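Local coordinates for protein aldehyde Dehydrogenase (Burkholderia cenocepacia, PDB 4O6R) that probably oxidises aldehydes to carboxylic acids with NAD(P)+ as the electron acceptor, and binds adenosine monophosphate in its nucleotide pocket, at residues G26-V30 and T40-A44; L79-E84 and T113-R118; G99-D104 and F282-G286. All blocks are in the same frame, centred on the assembly; numbering follows the deposited sequence.

Contact 1. Residues G26-V30 and T40-A44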
ATOM      1  N   GLY A  26      35.663  10.959 -31.637  1.00 18.60           N
ATOM      2  CA  GLY A  26      34.632  11.019 -32.657  1.00 18.39           C
ATOM      3  C   GLY A  26      33.569  12.063 -32.351  1.00 17.60           C
ATOM      4  O   GLY A  26      33.341  12.436 -31.185  1.00 17.08           O
ATOM      5  N   THR A  27      32.924  12.536 -33.404  1.00 17.66           N
ATOM      6  CA  THR A  27      31.802  13.434 -33.281  1.00 17.17           C
ATOM      7  C   THR A  27      30.645  13.030 -34.176  1.00 16.84           C
ATOM      8  O   THR A  27      30.801  12.225 -35.098  1.00 16.90           O
ATOM      9  CB  THR A  27      32.184  14.870 -33.633  1.00 17.68           C
ATOM     10  OG1 THR A  27      32.691  14.904 -34.964  1.00 18.45           O
ATOM     11  CG2 THR A  27      33.215  15.369 -32.671  1.00 18.20           C
ATOM     12  N   ILE A  28      29.491  13.611 -33.865  1.00 16.51           N
ATOM     13  CA  ILE A  28      28.275  13.474 -34.650  1.00 16.57           C
ATOM     14  C   ILE A  28      27.681  14.856 -34.929  1.00 16.49           C
ATOM     15  O   ILE A  28      27.641  15.702 -34.034  1.00 16.05           O
ATOM     16  CB  ILE A  28      27.279  12.596 -33.915  1.00 16.11           C
ATOM     17  CG1 ILE A  28      27.771  11.138 -33.978  1.00 16.51           C
ATOM     18  CG2 ILE A  28      25.911  12.716 -34.551  1.00 15.98           C
ATOM     19  CD1 ILE A  28      27.056  10.176 -33.053  1.00 16.05           C
ATOM     20  N   ASP A  29      27.239  15.082 -36.167  1.00 16.70           N
ATOM     21  CA  ASP A  29      26.621  16.364 -36.526  1.00 16.88           C
ATOM     22  C   ASP A  29      25.159  16.375 -36.057  1.00 15.82           C
ATOM     23  O   ASP A  29      24.434  15.409 -36.290  1.00 15.46           O
ATOM     24  CB  ASP A  29      26.669  16.610 -38.041  1.00 17.74           C
ATOM     25  CG  ASP A  29      28.036  17.045 -38.554  1.00 19.13           C
ATOM     26  OD1 ASP A  29      29.036  17.114 -37.811  1.00 19.42           O
ATOM     27  OD2 ASP A  29      28.102  17.342 -39.759  1.00 19.99           O
ATOM     28  N   VAL A  30      24.752  17.458 -35.392  1.00 15.17           N
ATOM     29  CA  VAL A  30      23.384  17.621 -34.914  1.00 14.31           C
ATOM     30  C   VAL A  30      22.728  18.632 -35.816  1.00 14.43           C
ATOM     31  O   VAL A  30      23.234  19.744 -35.974  1.00 14.86           O
ATOM     32  CB  VAL A  30      23.324  18.112 -33.473  1.00 13.96           C
ATOM     33  CG1 VAL A  30      21.871  18.332 -33.039  1.00 13.43           C
ATOM     34  CG2 VAL A  30      24.016  17.094 -32.568  1.00 13.87           C
ATOM     35  N   THR A  40      25.598  22.020 -34.368  1.00 17.04           N
ATOM     36  CA  THR A  40      26.886  21.820 -33.741  1.00 17.41           C
ATOM     37  C   THR A  40      27.292  20.381 -33.959  1.00 17.68           C
ATOM     38  O   THR A  40      26.487  19.559 -34.409  1.00 17.28           O
ATOM     39  CB  THR A  40      26.814  22.074 -32.212  1.00 17.12           C
ATOM     40  OG1 THR A  40      28.109  21.902 -31.623  1.00 17.34           O
ATOM     41  CG2 THR A  40      25.802  21.067 -31.503  1.00 16.21           C
ATOM     42  N   LYS A  41      28.535  20.074 -33.606  1.00 18.34           N
ATOM     43  CA  LYS A  41      28.981  18.696 -33.475  1.00 18.67           C
ATOM     44  C   LYS A  41      28.929  18.334 -31.997  1.00 17.81           C
ATOM     45  O   LYS A  41      29.209  19.183 -31.152  1.00 18.10           O
ATOM     46  CB  LYS A  41      30.430  18.545 -34.004  1.00 20.25           C
ATOM     47  CG  LYS A  41      30.619  19.040 -35.431  1.00 22.05           C
ATOM     48  CD  LYS A  41      32.047  18.807 -35.927  1.00 23.79           C
ATOM     49  CE  LYS A  41      32.154  19.040 -37.422  1.00 25.50           C
ATOM     50  NZ  LYS A  41      31.406  18.007 -38.199  1.00 25.80           N
ATOM     51  N   ILE A  42      28.553  17.093 -31.681  1.00 16.65           N
ATOM     52  CA  ILE A  42      28.656  16.593 -30.312  1.00 16.00           C
ATOM     53  C   ILE A  42      29.712  15.493 -30.232  1.00 15.93           C
ATOM     54  O   ILE A  42      30.007  14.840 -31.222  1.00 16.26           O
ATOM     55  CB  ILE A  42      27.340  15.977 -29.793  1.00 15.06           C
ATOM     56  CG1 ILE A  42      26.790  14.946 -30.774  1.00 14.85           C
ATOM     57  CG2 ILE A  42      26.326  17.069 -29.486  1.00 14.87           C
ATOM     58  CD1 ILE A  42      25.958  13.883 -30.117  1.00 14.41           C
ATOM     59  N   ALA A  43      30.262  15.283 -29.049  1.00 15.63           N
ATOM     60  CA  ALA A  43      31.093  14.123 -28.821  1.00 15.77           C
ATOM     61  C   ALA A  43      30.281  12.823 -29.028  1.00 15.11           C
ATOM     62  O   ALA A  43      29.110  12.741 -28.639  1.00 14.94           O
ATOM     63  CB  ALA A  43      31.715  14.195 -27.442  1.00 15.75           C
ATOM     64  N   ALA A  44      30.890  11.839 -29.696  1.00 15.33           N
ATOM     65  CA  ALA A  44      30.226  10.570 -30.048  1.00 14.85           C
ATOM     66  C   ALA A  44      30.739   9.412 -29.187  1.00 14.74           C
ATOM     67  O   ALA A  44      31.825   8.857 -29.434  1.00 15.21           O
ATOM     68  CB  ALA A  44      30.453  10.264 -31.517  1.00 15.41           C
TER
HETATM   69  O   HOH W   1      34.331   8.695 -30.439  1.00 17.75           O
HETATM   70  O   HOH W   2      29.808  19.763 -40.015  1.00 44.74           O
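K41 runs alongside D29 on the outer face of a two-stranded antiparallel ribbon. Its CB lies near T27 CB, its CG packs 3.4 Å from D29 OD1, and its CD comes within about 4 Å of both D29 OD1 (3.9 Å) and T27 OG1 (4.1 Å). K41 CE stays beside D29 OD1 at 3.7 Å before a bend at the last torsion (chi4 -68°) turns NZ back onto the carboxylate. There it closes a salt bridge of 2.6 Å from K41 NZ to D29 OD1, on the syn lone pair of the oxygen. A water accepts from K41 NZ and donates to D29 OD2, so both carboxylate oxygens are tied to the ammonium. Beneath, I28 and I42 form a hydrogen-bonded pair, I42 N to I28 O at 2.9 Å and I28 N to I42 O in return. V30 CG2 meets I42 CG2 at 3.9 Å, and I28 CD1 rests on A44 CB, 3.7 Å away. The face carrying I28, V30 and I42 packs against P186 and L187, with Y212 touching I28. The arrangement is a beta hairpin, strands 27-32 and 37-43, whose apolar side lies on helix 187-199 and the loop before it, in the Rossmann-type nucleotide-binding domain, near the AMP-binding residue E183.

Contact 2. Residues L79-E84 and T113-R118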
ATOM      1  N   LEU A  79      16.399  20.545  -8.821  1.00 10.48           N
ATOM      2  CA  LEU A  79      16.502  20.421 -10.276  1.00 10.22           C
ATOM      3  C   LEU A  79      15.238  20.949 -10.968  1.00 10.33           C
ATOM      4  O   LEU A  79      15.327  21.698 -11.964  1.00 10.31           O
ATOM      5  CB  LEU A  79      16.741  18.990 -10.706  1.00  9.62           C
ATOM      6  CG  LEU A  79      16.881  18.775 -12.225  1.00  9.38           C
ATOM      7  CD1 LEU A  79      18.036  19.557 -12.807  1.00  9.72           C
ATOM      8  CD2 LEU A  79      17.044  17.293 -12.493  1.00  8.96           C
ATOM      9  N   ALA A  80      14.076  20.570 -10.427  1.00 10.34           N
ATOM     10  CA  ALA A  80      12.803  21.008 -10.984  1.00 10.61           C
ATOM     11  C   ALA A  80      12.717  22.526 -10.996  1.00 11.41           C
ATOM     12  O   ALA A  80      12.288  23.150 -11.992  1.00 11.28           O
ATOM     13  CB  ALA A  80      11.648  20.430 -10.200  1.00 10.59           C
ATOM     14  N   ASP A  81      13.134  23.131  -9.894  1.00 12.11           N
ATOM     15  CA  ASP A  81      13.116  24.593  -9.820  1.00 13.26           C
ATOM     16  C   ASP A  81      14.058  25.204 -10.826  1.00 13.04           C
ATOM     17  O   ASP A  81      13.723  26.204 -11.454  1.00 13.27           O
ATOM     18  CB  ASP A  81      13.505  25.083  -8.425  1.00 14.42           C
ATOM     19  CG  ASP A  81      12.405  24.872  -7.398  1.00 15.22           C
ATOM     20  OD1 ASP A  81      11.218  24.699  -7.771  1.00 16.00           O
ATOM     21  OD2 ASP A  81      12.737  24.920  -6.198  1.00 16.39           O
ATOM     22  N   ALA A  82      15.243  24.631 -10.962  1.00 12.58           N
ATOM     23  CA  ALA A  82      16.256  25.167 -11.904  1.00 12.76           C
ATOM     24  C   ALA A  82      15.768  25.081 -13.366  1.00 12.54           C
ATOM     25  O   ALA A  82      15.995  25.980 -14.192  1.00 12.55           O
ATOM     26  CB  ALA A  82      17.566  24.418 -11.738  1.00 12.60           C
ATOM     27  N   ILE A  83      15.102  23.985 -13.688  1.00 11.83           N
ATOM     28  CA  ILE A  83      14.500  23.834 -15.010  1.00 11.86           C
ATOM     29  C   ILE A  83      13.506  24.959 -15.257  1.00 12.66           C
ATOM     30  O   ILE A  83      13.587  25.672 -16.284  1.00 12.80           O
ATOM     31  CB  ILE A  83      13.830  22.454 -15.165  1.00 11.08           C
ATOM     32  CG1 ILE A  83      14.907  21.368 -15.218  1.00 10.69           C
ATOM     33  CG2 ILE A  83      12.929  22.406 -16.400  1.00 10.91           C
ATOM     34  CD1 ILE A  83      14.373  19.948 -14.972  1.00 10.16           C
ATOM     35  N   GLU A  84      12.606  25.171 -14.303  1.00 13.46           N
ATOM     36  CA  GLU A  84      11.638  26.252 -14.432  1.00 14.48           C
ATOM     37  C   GLU A  84      12.302  27.623 -14.549  1.00 14.95           C
ATOM     38  O   GLU A  84      11.867  28.441 -15.362  1.00 15.23           O
ATOM     39  CB  GLU A  84      10.615  26.224 -13.303  1.00 15.38           C
ATOM     40  CG  GLU A  84       9.646  25.060 -13.498  1.00 15.94           C
ATOM     41  CD  GLU A  84       8.710  24.787 -12.318  1.00 17.04           C
ATOM     42  OE1 GLU A  84       8.889  25.380 -11.231  1.00 18.71           O
ATOM     43  OE2 GLU A  84       7.823  23.920 -12.472  1.00 17.53           O
ATOM     44  N   THR A 113       8.586  18.225 -17.862  1.00 10.08           N
ATOM     45  CA  THR A 113       9.879  17.778 -17.359  1.00  9.45           C
ATOM     46  C   THR A 113      10.069  18.234 -15.931  1.00  9.24           C
ATOM     47  O   THR A 113      10.382  17.435 -15.076  1.00  9.07           O
ATOM     48  CB  THR A 113      11.033  18.300 -18.251  1.00  9.42           C
ATOM     49  OG1 THR A 113      10.788  17.917 -19.604  1.00  9.25           O
ATOM     50  CG2 THR A 113      12.347  17.731 -17.827  1.00  9.22           C
ATOM     51  N   ALA A 114       9.846  19.518 -15.665  1.00  9.38           N
ATOM     52  CA  ALA A 114       9.913  20.027 -14.294  1.00  9.47           C
ATOM     53  C   ALA A 114       8.950  19.287 -13.332  1.00  9.24           C
ATOM     54  O   ALA A 114       9.330  18.895 -12.229  1.00  9.24           O
ATOM     55  CB  ALA A 114       9.665  21.522 -14.278  1.00 10.04           C
ATOM     56  N   ALA A 115       7.720  19.105 -13.765  1.00  9.14           N
ATOM     57  CA  ALA A 115       6.695  18.456 -12.956  1.00  9.16           C
ATOM     58  C   ALA A 115       7.082  17.038 -12.590  1.00  8.72           C
ATOM     59  O   ALA A 115       6.857  16.598 -11.465  1.00  8.78           O
ATOM     60  CB  ALA A 115       5.364  18.448 -13.691  1.00  9.45           C
ATOM     61  N   CYS A 116       7.677  16.321 -13.529  1.00  8.43           N
ATOM     62  CA  CYS A 116       8.068  14.938 -13.282  1.00  8.21           C
ATOM     63  C   CYS A 116       9.249  14.849 -12.319  1.00  7.97           C
ATOM     64  O   CYS A 116       9.217  14.051 -11.404  1.00  7.84           O
ATOM     65  CB  CYS A 116       8.374  14.218 -14.592  1.00  8.23           C
ATOM     66  SG  CYS A 116       8.662  12.433 -14.399  1.00  8.55           S
ATOM     67  N   PHE A 117      10.285  15.688 -12.501  1.00  7.88           N
ATOM     68  CA  PHE A 117      11.368  15.704 -11.539  1.00  7.87           C
ATOM     69  C   PHE A 117      10.816  16.118 -10.161  1.00  8.04           C
ATOM     70  O   PHE A 117      11.236  15.559  -9.164  1.00  8.01           O
ATOM     71  CB  PHE A 117      12.502  16.632 -11.966  1.00  8.01           C
ATOM     72  CG  PHE A 117      13.475  16.000 -12.942  1.00  7.87           C
ATOM     73  CD1 PHE A 117      14.202  14.870 -12.598  1.00  7.70           C
ATOM     74  CD2 PHE A 117      13.693  16.572 -14.190  1.00  7.95           C
ATOM     75  CE1 PHE A 117      15.110  14.319 -13.490  1.00  7.66           C
ATOM     76  CE2 PHE A 117      14.610  16.014 -15.078  1.00  7.86           C
ATOM     77  CZ  PHE A 117      15.322  14.886 -14.717  1.00  7.65           C
ATOM     78  N   ARG A 118       9.891  17.079 -10.113  1.00  8.09           N
ATOM     79  CA  ARG A 118       9.368  17.520  -8.823  1.00  8.49           C
ATOM     80  C   ARG A 118       8.595  16.383  -8.151  1.00  8.10           C
ATOM     81  O   ARG A 118       8.799  16.132  -6.974  1.00  8.01           O
ATOM     82  CB  ARG A 118       8.518  18.769  -8.939  1.00  9.20           C
ATOM     83  CG  ARG A 118       7.932  19.218  -7.615  1.00 10.05           C
ATOM     84  CD  ARG A 118       7.312  20.595  -7.724  1.00 10.90           C
ATOM     85  NE  ARG A 118       8.303  21.605  -8.094  1.00 11.54           N
ATOM     86  CZ  ARG A 118       8.323  22.291  -9.236  1.00 12.01           C
ATOM     87  NH1 ARG A 118       7.401  22.099 -10.169  1.00 12.05           N
ATOM     88  NH2 ARG A 118       9.276  23.219  -9.424  1.00 12.70           N
TER
HETATM   89  O   HOH W   3      10.700  21.729  -6.634  1.00 13.71           O
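Helices 69-85 and 102-123 run antiparallel here, their local axes 8.3 Å apart at 167°, and the backbones come nearest at A80 and A114, with CA atoms 4.5 Å apart. Two alanines make this approach possible: A80 CB sits 3.4 Å from A114 O, while A114 CB lies against I83 CG2 and the CG of E84. On the buried side L79 sends CD2 squarely over the F117 ring, 3.5 Å from the centroid and 3° off the normal, a CH-pi contact. I83 CD1 reaches the same ring obliquely, 3.5 Å from F117 CD2. Helices 159-172 and 187-199 enclose this apolar side, S164 touching F117, L195 and M196 touching L79, and I192 touching I83, so the pair forms part of the helical layer within the nucleotide-binding domain of the aldehyde dehydrogenase fold. Across the alanines the chemistry turns ionic. R118 starts with CG anti to the backbone N and bends at chi3, which lays its guanidinium over A80 CB. NH1 and NH2 of R118 grip E84 end-on, NH1 to OE2 and NH2 to OE1, although the two planes are turned 43° apart and OE1 is met from above the carboxylate. R118 NH2 also bonds D81 OD1 at 2.9 Å, on its anti side, and a water accepts from R118 NE at 2.8 Å. E84 OE1 has a further salt bridge to R74 of the second subunit, whose L77 packs on R118; the shared carboxylate would offset the closeness of the two arginines.

Contact 3. Residues G99-D104 and F282-G286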
ATOM      1  N   GLY A  99      12.661  20.417 -33.593  1.00 11.28           N
ATOM      2  CA  GLY A  99      11.609  20.926 -34.441  1.00 11.51           C
ATOM      3  C   GLY A  99      10.277  21.184 -33.747  1.00 11.41           C
ATOM      4  O   GLY A  99       9.353  21.649 -34.395  1.00 11.86           O
ATOM      5  N   HIS A 100      10.140  20.879 -32.464  1.00 10.97           N
ATOM      6  CA  HIS A 100       8.891  21.154 -31.775  1.00 11.08           C
ATOM      7  C   HIS A 100       8.636  22.644 -31.836  1.00 11.48           C
ATOM      8  O   HIS A 100       9.562  23.409 -31.591  1.00 11.53           O
ATOM      9  CB  HIS A 100       8.973  20.790 -30.318  1.00 10.83           C
ATOM     10  CG  HIS A 100       9.216  19.336 -30.052  1.00 10.76           C
ATOM     11  ND1 HIS A 100       9.269  18.820 -28.774  1.00 10.48           N
ATOM     12  CD2 HIS A 100       9.485  18.305 -30.885  1.00 10.90           C
ATOM     13  CE1 HIS A 100       9.539  17.530 -28.829  1.00 10.36           C
ATOM     14  NE2 HIS A 100       9.659  17.185 -30.102  1.00 10.62           N
ATOM     15  N   PRO A 101       7.400  23.063 -32.154  1.00 11.74           N
ATOM     16  CA  PRO A 101       7.085  24.496 -32.068  1.00 12.13           C
ATOM     17  C   PRO A 101       7.460  25.077 -30.695  1.00 12.07           C
ATOM     18  O   PRO A 101       7.215  24.463 -29.657  1.00 11.57           O
ATOM     19  CB  PRO A 101       5.570  24.528 -32.274  1.00 12.42           C
ATOM     20  CG  PRO A 101       5.304  23.340 -33.173  1.00 12.34           C
ATOM     21  CD  PRO A 101       6.289  22.293 -32.749  1.00 11.82           C
ATOM     22  N   ILE A 102       8.043  26.263 -30.689  1.00 12.60           N
ATOM     23  CA  ILE A 102       8.410  26.944 -29.444  1.00 12.82           C
ATOM     24  C   ILE A 102       7.226  27.063 -28.494  1.00 12.88           C
ATOM     25  O   ILE A 102       7.379  26.975 -27.293  1.00 12.46           O
ATOM     26  CB  ILE A 102       9.068  28.321 -29.750  1.00 13.41           C
ATOM     27  CG1 ILE A 102       9.617  29.005 -28.485  1.00 13.69           C
ATOM     28  CG2 ILE A 102       8.099  29.234 -30.478  1.00 14.03           C
ATOM     29  CD1 ILE A 102      10.733  28.266 -27.755  1.00 13.29           C
ATOM     30  N   ARG A 103       6.021  27.217 -29.021  1.00 13.55           N
ATOM     31  CA  ARG A 103       4.888  27.268 -28.128  1.00 13.99           C
ATOM     32  C   ARG A 103       4.704  25.944 -27.335  1.00 13.56           C
ATOM     33  O   ARG A 103       4.284  25.990 -26.181  1.00 13.10           O
ATOM     34  CB  ARG A 103       3.626  27.692 -28.878  1.00 14.72           C
ATOM     35  CG  ARG A 103       3.024  26.623 -29.760  1.00 14.85           C
ATOM     36  CD  ARG A 103       1.765  27.149 -30.405  1.00 15.89           C
ATOM     37  NE  ARG A 103       0.860  26.055 -30.678  1.00 16.39           N
ATOM     38  CZ  ARG A 103      -0.448  26.170 -30.874  1.00 17.43           C
ATOM     39  NH1 ARG A 103      -1.032  27.372 -30.918  1.00 18.11           N
ATOM     40  NH2 ARG A 103      -1.170  25.065 -31.092  1.00 17.40           N
ATOM     41  N   ASP A 104       5.051  24.810 -27.950  1.00 13.47           N
ATOM     42  CA  ASP A 104       4.926  23.479 -27.327  1.00 13.54           C
ATOM     43  C   ASP A 104       6.087  23.215 -26.356  1.00 12.77           C
ATOM     44  O   ASP A 104       5.898  22.627 -25.273  1.00 12.25           O
ATOM     45  CB  ASP A 104       4.975  22.334 -28.361  1.00 14.08           C
ATOM     46  CG  ASP A 104       3.729  22.222 -29.227  1.00 15.38           C
ATOM     47  OD1 ASP A 104       2.659  22.764 -28.893  1.00 15.88           O
ATOM     48  OD2 ASP A 104       3.847  21.526 -30.284  1.00 17.46           O
ATOM     49  N   PHE A 282      -1.825  15.284 -34.131  1.00 10.10           N
ATOM     50  CA  PHE A 282      -0.989  16.351 -34.704  1.00 10.46           C
ATOM     51  C   PHE A 282      -0.030  17.003 -33.737  1.00 10.59           C
ATOM     52  O   PHE A 282       1.002  17.523 -34.181  1.00 11.22           O
ATOM     53  CB  PHE A 282      -1.841  17.364 -35.487  1.00 10.61           C
ATOM     54  CG  PHE A 282      -2.644  16.712 -36.586  1.00 10.64           C
ATOM     55  CD1 PHE A 282      -2.030  15.828 -37.479  1.00 10.74           C
ATOM     56  CD2 PHE A 282      -3.994  16.922 -36.710  1.00 10.75           C
ATOM     57  CE1 PHE A 282      -2.751  15.187 -38.460  1.00 10.75           C
ATOM     58  CE2 PHE A 282      -4.713  16.289 -37.696  1.00 10.80           C
ATOM     59  CZ  PHE A 282      -4.104  15.418 -38.572  1.00 10.88           C
ATOM     60  N   HIS A 283      -0.316  16.945 -32.436  1.00 10.18           N
ATOM     61  CA  HIS A 283       0.654  17.442 -31.475  1.00 10.28           C
ATOM     62  C   HIS A 283       1.935  16.657 -31.634  1.00 10.04           C
ATOM     63  O   HIS A 283       1.907  15.450 -31.851  1.00  9.64           O
ATOM     64  CB  HIS A 283       0.176  17.361 -30.031  1.00 10.31           C
ATOM     65  CG  HIS A 283       1.269  17.584 -29.034  1.00 10.45           C
ATOM     66  ND1 HIS A 283       1.792  16.572 -28.275  1.00 10.57           N
ATOM     67  CD2 HIS A 283       1.984  18.693 -28.719  1.00 10.81           C
ATOM     68  CE1 HIS A 283       2.748  17.043 -27.490  1.00 10.79           C
ATOM     69  NE2 HIS A 283       2.900  18.325 -27.761  1.00 11.10           N
ATOM     70  N   ASN A 284       3.047  17.372 -31.552  1.00 10.28           N
ATOM     71  CA  ASN A 284       4.399  16.813 -31.671  1.00 10.55           C
ATOM     72  C   ASN A 284       4.630  16.213 -33.044  1.00 10.40           C
ATOM     73  O   ASN A 284       5.473  15.322 -33.229  1.00 10.05           O
ATOM     74  CB  ASN A 284       4.729  15.794 -30.573  1.00 10.88           C
ATOM     75  CG  ASN A 284       6.157  15.944 -30.078  1.00 11.51           C
ATOM     76  OD1 ASN A 284       6.558  17.054 -29.717  1.00 12.34           O
ATOM     77  ND2 ASN A 284       6.944  14.851 -30.075  1.00 11.50           N
ATOM     78  N   GLN A 285       3.866  16.711 -34.014  1.00 10.25           N
ATOM     79  CA  GLN A 285       3.974  16.238 -35.372  1.00 10.63           C
ATOM     80  C   GLN A 285       3.664  14.729 -35.472  1.00 10.11           C
ATOM     81  O   GLN A 285       4.187  14.016 -36.327  1.00 10.07           O
ATOM     82  CB  GLN A 285       5.370  16.556 -35.911  1.00 11.00           C
ATOM     83  CG  GLN A 285       5.724  18.041 -36.030  1.00 11.85           C
ATOM     84  CD  GLN A 285       5.786  18.822 -34.725  1.00 12.18           C
ATOM     85  OE1 GLN A 285       4.971  19.729 -34.498  1.00 12.39           O
ATOM     86  NE2 GLN A 285       6.738  18.467 -33.843  1.00 12.52           N
ATOM     87  N   GLY A 286       2.817  14.238 -34.585  1.00  9.99           N
ATOM     88  CA  GLY A 286       2.551  12.803 -34.527  1.00  9.95           C
ATOM     89  C   GLY A 286       3.670  11.904 -34.046  1.00 10.35           C
ATOM     90  O   GLY A 286       3.534  10.661 -34.078  1.00 10.60           O
TER
HETATM   91  O   HOH W   4       6.078  19.631 -30.654  1.00 18.66           O
HETATM   92  O   HOH W   5       3.059  20.162 -32.227  1.00 24.07           O
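A turn leading into helix 102-123 faces the loop that follows helix 270-282, the backbones coming nearest at H100 and N284, with CA atoms 6.2 Å apart; N284, Q285 and G286 all have positive phi. N284 sets its OD1 directly over the centre of the H100 imidazole, 3.1 Å above the plane, with amide and ring planes 73° apart. Approached through its face, the ring cannot give OD1 an in-plane N-H, and H100 ND1 bonds D109 instead. The amide is fixed from its other end, N284 ND2 donating to the carbonyls of Q287 and N157. Bent at chi2 (64°), the Q285 chain brings OE1 to 3.4 Å from P101 CD, where it also accepts from G329 N. D104 slides past H283 in the opposite direction, D104 OD2 lying 3.7 Å from H283 CD2, obliquely to the ring; the imidazole ND1 pairs with K448 and its ring stacks on W279. Water joins the two sides. One molecule accepts from N284 N at 2.9 Å and lies near D104 OD2 and Q285 OE1; a second lies within bonding distance of D104 OD2 and N284 OD1. H493 of the third subunit packs on D104, and R103 bonds its carbonyl, placing the contact beside a subunit boundary. The contact thus joins the start of helix 102-123 to the loop that leads toward strand 294-298 in the catalytic domain, a loop that probably runs on into the active-site cysteine signature of the aldehyde dehydrogenases.

How the contacts relate
Contacts 2 and 3 are buried and share helix 102-123: contact 3 holds its start and contact 2 a later part, their centres about 20 Å apart. Contact 1 is only partly buried, lies farther from the chain centre, and joins two neighbouring strands of a single hairpin, whereas contact 3 unites segments 178 residues apart. The chemistry follows the location. Backbone bonds knit the hairpin, with an ion pair on its outer side and apolar contacts on its inner one; the helix pair combines apolar packing with an arginine network reaching the second subunit; contact 3 brings amides, imidazoles and a carboxylate together around waters, with no direct hydrogen bond across it. Helix 187-199 touches both contacts 1 and 2.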